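Local structure of proabylysin (Pyrococcus abyssi, 4JIU) at residues 53-58 with 81-86. The protein is a zinc-binding metallopeptidase zymogen of the minigluzincin family, which probably hydrolyses peptide bonds once activated. The protein carries 1 engineered substitution. Sequence-based numbering, arbitrary orientation. Where two conformers were deposited one is given.
Sequences EMFYIL and EKVFPG
Tyr56 and Phe84 meet because CG of Tyr56 stands anti to its own backbone N (chi1 177°), while CG of Phe84 is set anti to its carbonyl carbon (chi1 -63°), sending the phenyl group from the loop onto the helix. The rings form a T-shaped pair, with centroids 5.1 Å apart and planes at 77°: the edge of Tyr56 faces the flat side of Phe84, and Tyr56 CD1 lies 3.7 Å from Phe84 CE1, offset toward the rim. The leading atom, Phe84 CZ, reaches the root of the tyrosine, 3.5 Å from Tyr56 CA and 3.6 Å from Tyr56 CB. On the opposite face, its neighbour Val83 sets CG1 near the rim, leaving that part of the phenyl between a tyrosine edge and a methyl. The same methyl touches the edge of Phe55, 3.7 Å from CE2 of that ring, and Phe55 CD2 approaches Phe84 CZ more loosely at 4.1 Å. Across the contact the grip is wholly apolar. With an alanine at Phe84, the edge of Tyr56 would probably lose its aromatic mate and a gap would open between helix and loop, giving the tyrosine more room to shift. Tyr56 OH is hydrogen-bonded with Glu93 OE1 and with His60 ND1, which makes the tyrosine a second-shell partner of a zinc ligand. Ile59 also touches Phe84, and from helix 2-13, Ala9 packs on Phe55 and Ile12 on Val83. The contact thus joins the loop between helices 74-80 and 88-100 to the zinc-binding helix 51-67, whose HExxH motif supplies His60 and His64 to the metal site of this gluzincin-type metallopeptidase.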
loop_
_atom_site.group_PDB
_atom_site.type_symbol
_atom_site.label_atom_id
_atom_site.label_comp_id
_atom_site.label_asym_id
_atom_site.label_seq_id
_atom_site.Cartn_x
_atom_site.Cartn_y
_atom_site.Cartn_z
ATOM N N GLU A 53 -2.638 9.137 2.715
ATOM C CA GLU A 53 -1.432 8.678 2.047
ATOM C C GLU A 53 -0.955 7.340 2.630
ATOM O O GLU A 53 -0.584 6.467 1.883
ATOM C CB GLU A 53 -0.337 9.725 2.116
ATOM C CG GLU A 53 -0.627 11.028 1.452
ATOM C CD GLU A 53 0.095 12.258 1.956
ATOM O OE1 GLU A 53 0.856 12.214 2.937
ATOM O OE2 GLU A 53 -0.175 13.307 1.311
ATOM N N MET A 54 -0.970 7.226 3.954
ATOM C CA MET A 54 -0.637 5.914 4.562
ATOM C C MET A 54 -1.609 4.837 4.095
ATOM O O MET A 54 -1.219 3.715 3.794
ATOM C CB MET A 54 -0.703 6.025 6.092
ATOM C CG MET A 54 0.377 6.844 6.714
ATOM S SD MET A 54 0.387 6.773 8.531
ATOM C CE MET A 54 -0.503 8.283 8.865
ATOM N N PHE A 55 -2.896 5.191 4.101
ATOM C CA PHE A 55 -3.909 4.236 3.673
ATOM C C PHE A 55 -3.673 3.840 2.209
ATOM O O PHE A 55 -3.834 2.675 1.860
ATOM C CB PHE A 55 -5.315 4.817 3.861
ATOM C CG PHE A 55 -6.403 3.772 3.876
ATOM C CD1 PHE A 55 -6.391 2.737 4.817
ATOM C CD2 PHE A 55 -7.448 3.842 2.951
ATOM C CE1 PHE A 55 -7.399 1.826 4.857
ATOM C CE2 PHE A 55 -8.490 2.901 3.033
ATOM C CZ PHE A 55 -8.444 1.908 3.973
ATOM N N TYR A 56 -3.329 4.807 1.354
ATOM C CA TYR A 56 -3.017 4.466 -0.034
ATOM C C TYR A 56 -1.941 3.413 -0.113
ATOM O O TYR A 56 -1.994 2.476 -0.873
ATOM C CB TYR A 56 -2.679 5.739 -0.868
ATOM C CG TYR A 56 -2.292 5.289 -2.248
ATOM C CD1 TYR A 56 -3.297 4.891 -3.141
ATOM C CD2 TYR A 56 -1.006 5.125 -2.685
ATOM C CE1 TYR A 56 -2.995 4.445 -4.376
ATOM C CE2 TYR A 56 -0.689 4.611 -3.900
ATOM C CZ TYR A 56 -1.696 4.259 -4.773
ATOM O OH TYR A 56 -1.433 3.764 -6.020
ATOM N N ILE A 57 -0.824 3.648 0.611
ATOM C CA ILE A 57 0.269 2.696 0.564
ATOM C C ILE A 57 -0.195 1.297 0.965
ATOM O O ILE A 57 0.158 0.320 0.313
ATOM C CB ILE A 57 1.463 3.192 1.414
ATOM C CG1 ILE A 57 2.047 4.473 0.799
ATOM C CG2 ILE A 57 2.490 2.090 1.570
ATOM C CD1 ILE A 57 2.987 5.196 1.675
ATOM N N LEU A 58 -0.936 1.199 2.061
ATOM C CA LEU A 58 -1.434 -0.091 2.497
ATOM C C LEU A 58 -2.324 -0.727 1.459
ATOM O O LEU A 58 -2.234 -1.937 1.202
ATOM C CB LEU A 58 -2.138 0.048 3.844
ATOM C CG LEU A 58 -1.210 0.359 5.018
ATOM C CD1 LEU A 58 -2.038 0.574 6.280
ATOM C CD2 LEU A 58 -0.184 -0.704 5.281
ATOM N N GLU A 81 -9.121 0.718 -6.625
ATOM C CA GLU A 81 -10.294 1.548 -6.885
ATOM C C GLU A 81 -11.493 1.225 -6.017
ATOM O O GLU A 81 -12.477 1.943 -6.038
ATOM C CB GLU A 81 -10.620 1.497 -8.390
ATOM C CG GLU A 81 -9.566 2.265 -9.202
ATOM C CD GLU A 81 -9.630 2.049 -10.679
ATOM O OE1 GLU A 81 -8.626 2.368 -11.359
ATOM O OE2 GLU A 81 -10.659 1.557 -11.177
ATOM N N LYS A 82 -11.398 0.191 -5.182
ATOM C CA LYS A 82 -12.397 0.015 -4.115
ATOM C C LYS A 82 -12.314 1.118 -3.072
ATOM O O LYS A 82 -13.293 1.310 -2.327
ATOM C CB LYS A 82 -12.255 -1.384 -3.456
ATOM C CG LYS A 82 -12.540 -2.479 -4.468
ATOM C CD LYS A 82 -12.267 -3.840 -3.847
ATOM C CE LYS A 82 -12.644 -4.976 -4.749
ATOM N NZ LYS A 82 -12.304 -6.274 -4.121
ATOM N N VAL A 83 -11.222 1.859 -3.036
ATOM C CA VAL A 83 -11.036 2.977 -2.135
ATOM C C VAL A 83 -10.783 4.272 -2.930
ATOM O O VAL A 83 -11.446 5.249 -2.612
ATOM C CB VAL A 83 -9.839 2.758 -1.176
ATOM C CG1 VAL A 83 -9.601 3.994 -0.348
ATOM C CG2 VAL A 83 -10.141 1.560 -0.306
ATOM N N PHE A 84 -9.854 4.234 -3.890
ATOM C CA PHE A 84 -9.391 5.452 -4.556
ATOM C C PHE A 84 -9.951 5.496 -5.972
ATOM O O PHE A 84 -9.450 4.757 -6.830
ATOM C CB PHE A 84 -7.870 5.460 -4.584
ATOM C CG PHE A 84 -7.279 5.497 -3.191
ATOM C CD1 PHE A 84 -6.897 4.328 -2.543
ATOM C CD2 PHE A 84 -7.125 6.672 -2.497
ATOM C CE1 PHE A 84 -6.397 4.312 -1.267
ATOM C CE2 PHE A 84 -6.605 6.728 -1.229
ATOM C CZ PHE A 84 -6.253 5.523 -0.605
ATOM N N PRO A 85 -11.003 6.253 -6.249
ATOM C CA PRO A 85 -11.658 6.206 -7.558
ATOM C C PRO A 85 -10.924 6.994 -8.607
ATOM O O PRO A 85 -10.326 8.026 -8.332
ATOM C CB PRO A 85 -13.038 6.845 -7.257
ATOM C CG PRO A 85 -12.763 7.857 -6.161
ATOM C CD PRO A 85 -11.676 7.201 -5.324
ATOM N N GLY A 86 -10.975 6.544 -9.849
ATOM C CA GLY A 86 -10.625 7.408 -10.960
ATOM C C GLY A 86 -9.185 7.821 -10.912
ATOM O O GLY A 86 -8.249 7.032 -10.867
#